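Local coordinates for protein putative carbohydrate-active enzyme (Uncultured organism, PDB 5WH8) that probably hydrolyses glycosidic bonds in cellulose, this chain being the family 5 catalytic module of a longer multi-modular protein, at residues 188-193 against 220-225. Sequence-based numbering, arbitrary orientation.
Sequences SQDVDL and RDKAQV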
loop_
_atom_site.group_PDB
_atom_site.type_symbol
_atom_site.label_atom_id
_atom_site.label_comp_id
_atom_site.label_asym_id
_atom_site.label_seq_id
_atom_site.Cartn_x
_atom_site.Cartn_y
_atom_site.Cartn_z
ATOM N N SER A 188 -9.476 -3.034 8.236
ATOM C CA SER A 188 -8.339 -3.951 8.036
ATOM C C SER A 188 -7.612 -4.239 9.354
ATOM O O SER A 188 -6.366 -4.202 9.443
ATOM C CB SER A 188 -7.386 -3.429 6.945
ATOM O OG SER A 188 -8.003 -3.609 5.688
ATOM N N GLN A 189 -8.412 -4.611 10.359
ATOM C CA GLN A 189 -7.896 -5.151 11.620
ATOM C C GLN A 189 -8.100 -6.655 11.744
ATOM O O GLN A 189 -7.272 -7.331 12.351
ATOM C CB GLN A 189 -8.548 -4.451 12.818
ATOM C CG GLN A 189 -8.137 -2.975 12.931
ATOM C CD GLN A 189 -8.959 -2.187 13.936
ATOM O OE1 GLN A 189 -9.543 -2.752 14.863
ATOM N NE2 GLN A 189 -9.046 -0.888 13.726
ATOM N N ASP A 190 -9.191 -7.172 11.186
ATOM C CA ASP A 190 -9.650 -8.536 11.528
ATOM C C ASP A 190 -8.991 -9.628 10.649
ATOM O O ASP A 190 -9.652 -10.495 10.059
ATOM C CB ASP A 190 -11.184 -8.611 11.448
ATOM C CG ASP A 190 -11.881 -7.776 12.531
ATOM O OD1 ASP A 190 -11.240 -7.357 13.526
ATOM O OD2 ASP A 190 -13.088 -7.501 12.374
ATOM N N VAL A 191 -7.672 -9.589 10.595
ATOM C CA VAL A 191 -6.914 -10.591 9.878
ATOM C C VAL A 191 -7.102 -11.966 10.526
ATOM O O VAL A 191 -7.040 -12.974 9.824
ATOM C CB VAL A 191 -5.398 -10.195 9.802
ATOM C CG1 VAL A 191 -5.235 -8.984 8.886
ATOM C CG2 VAL A 191 -4.813 -9.889 11.179
ATOM N N ASP A 192 -7.323 -11.996 11.844
ATOM C CA ASP A 192 -7.551 -13.260 12.541
ATOM C C ASP A 192 -8.858 -13.913 12.128
ATOM O O ASP A 192 -8.967 -15.145 12.154
ATOM C CB ASP A 192 -7.521 -13.067 14.058
ATOM C CG ASP A 192 -8.481 -12.004 14.559
ATOM O OD1 ASP A 192 -8.562 -10.906 13.973
ATOM O OD2 ASP A 192 -9.154 -12.255 15.587
ATOM N N LEU A 193 -9.849 -13.108 11.750
ATOM C CA LEU A 193 -11.113 -13.660 11.272
ATOM C C LEU A 193 -11.004 -14.131 9.825
ATOM O O LEU A 193 -11.580 -15.144 9.457
ATOM C CB LEU A 193 -12.230 -12.627 11.421
ATOM C CG LEU A 193 -12.449 -12.110 12.839
ATOM C CD1 LEU A 193 -13.636 -11.158 12.910
ATOM C CD2 LEU A 193 -12.592 -13.253 13.831
ATOM N N ARG A 220 -1.688 -6.456 17.636
ATOM C CA ARG A 220 -0.539 -7.335 17.370
ATOM C C ARG A 220 -0.899 -8.793 17.653
ATOM O O ARG A 220 -0.505 -9.692 16.910
ATOM C CB ARG A 220 0.694 -6.910 18.190
ATOM C CG ARG A 220 1.322 -5.598 17.677
ATOM C CD ARG A 220 2.638 -5.260 18.342
ATOM N NE ARG A 220 2.489 -4.855 19.741
ATOM C CZ ARG A 220 2.311 -3.598 20.158
ATOM N NH1 ARG A 220 2.203 -2.597 19.285
ATOM N NH2 ARG A 220 2.209 -3.326 21.454
ATOM N N ASP A 221 -1.677 -9.031 18.707
ATOM C CA ASP A 221 -2.080 -10.402 19.043
ATOM C C ASP A 221 -3.019 -10.982 17.969
ATOM O O ASP A 221 -2.895 -12.141 17.566
ATOM C CB ASP A 221 -2.799 -10.465 20.401
ATOM C CG ASP A 221 -1.879 -10.282 21.596
ATOM O OD1 ASP A 221 -0.650 -10.490 21.502
ATOM O OD2 ASP A 221 -2.416 -9.916 22.671
ATOM N N LYS A 222 -3.984 -10.181 17.511
ATOM C CA LYS A 222 -4.846 -10.573 16.391
ATOM C C LYS A 222 -4.024 -10.921 15.148
ATOM O O LYS A 222 -4.268 -11.922 14.469
ATOM C CB LYS A 222 -5.836 -9.444 16.047
ATOM C CG LYS A 222 -6.996 -9.359 17.038
ATOM C CD LYS A 222 -7.711 -7.999 17.055
ATOM C CE LYS A 222 -8.395 -7.630 15.724
ATOM N NZ LYS A 222 -9.477 -8.568 15.318
ATOM N N ALA A 223 -3.032 -10.088 14.857
ATOM C CA ALA A 223 -2.176 -10.341 13.704
ATOM C C ALA A 223 -1.402 -11.641 13.892
ATOM O O ALA A 223 -1.227 -12.420 12.934
ATOM C CB ALA A 223 -1.223 -9.180 13.470
ATOM N N GLN A 224 -0.942 -11.903 15.122
ATOM C CA GLN A 224 -0.181 -13.135 15.371
ATOM C C GLN A 224 -1.052 -14.377 15.175
ATOM O O GLN A 224 -0.541 -15.415 14.717
ATOM C CB GLN A 224 0.435 -13.149 16.780
ATOM C CG GLN A 224 1.463 -14.263 16.983
ATOM C CD GLN A 224 2.666 -14.050 16.114
ATOM O OE1 GLN A 224 3.249 -12.966 16.140
ATOM N NE2 GLN A 224 3.029 -15.054 15.313
ATOM N N VAL A 225 -2.339 -14.307 15.537
ATOM C CA VAL A 225 -3.265 -15.412 15.234
ATOM C C VAL A 225 -3.274 -15.691 13.723
ATOM O O VAL A 225 -3.158 -16.834 13.294
ATOM C CB VAL A 225 -4.722 -15.138 15.735
ATOM C CG1 VAL A 225 -5.688 -16.233 15.230
ATOM C CG2 VAL A 225 -4.758 -15.029 17.261
#
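K222, reaching from helix 217-228 to D190 just before, and D192 within, the short helix 191-194, illustrates how two neighbouring helices on the outside of a (βα)8 (TIM) barrel, the family 5 hydrolase fold, can be joined by one lysine. K222 CB lies 3.7 Å from D192 OD1, and CG passes alongside the same carboxylate, 3.8 Å from D192 OD1 and 3.9 Å from D192 OD2. The bend at the third torsion (63°) brings K222 CE to 3.6 Å from Q189 O, and the one at the fourth (62°) turns NZ in between the two acids. At the tip, NZ forms two salt bridges, each a hydrogen bond of 2.8 Å: D190 OD1 is approached on its anti side, 32° out of the carboxylate plane, and D192 OD1 on its syn side, nearer that plane. The ammonium group is thus shared by two acids, whose mutual repulsion it would be expected to offset. D190, the centre of an inverse gamma turn, also uses OD2 to hydrogen-bond T186 OG1, so its carboxylate is held through both oxygens. Beside this polar network the helices meet through apolar groups. V191 CG2 rests 3.7 Å from A223 CA; the A223 side chain itself packs on L208 of the barrel strand 204-211 and on W260 of helix 251-263. One turn of helix 217-228 beyond K222, V225 CG1 lies 3.8 Å from D192 CB.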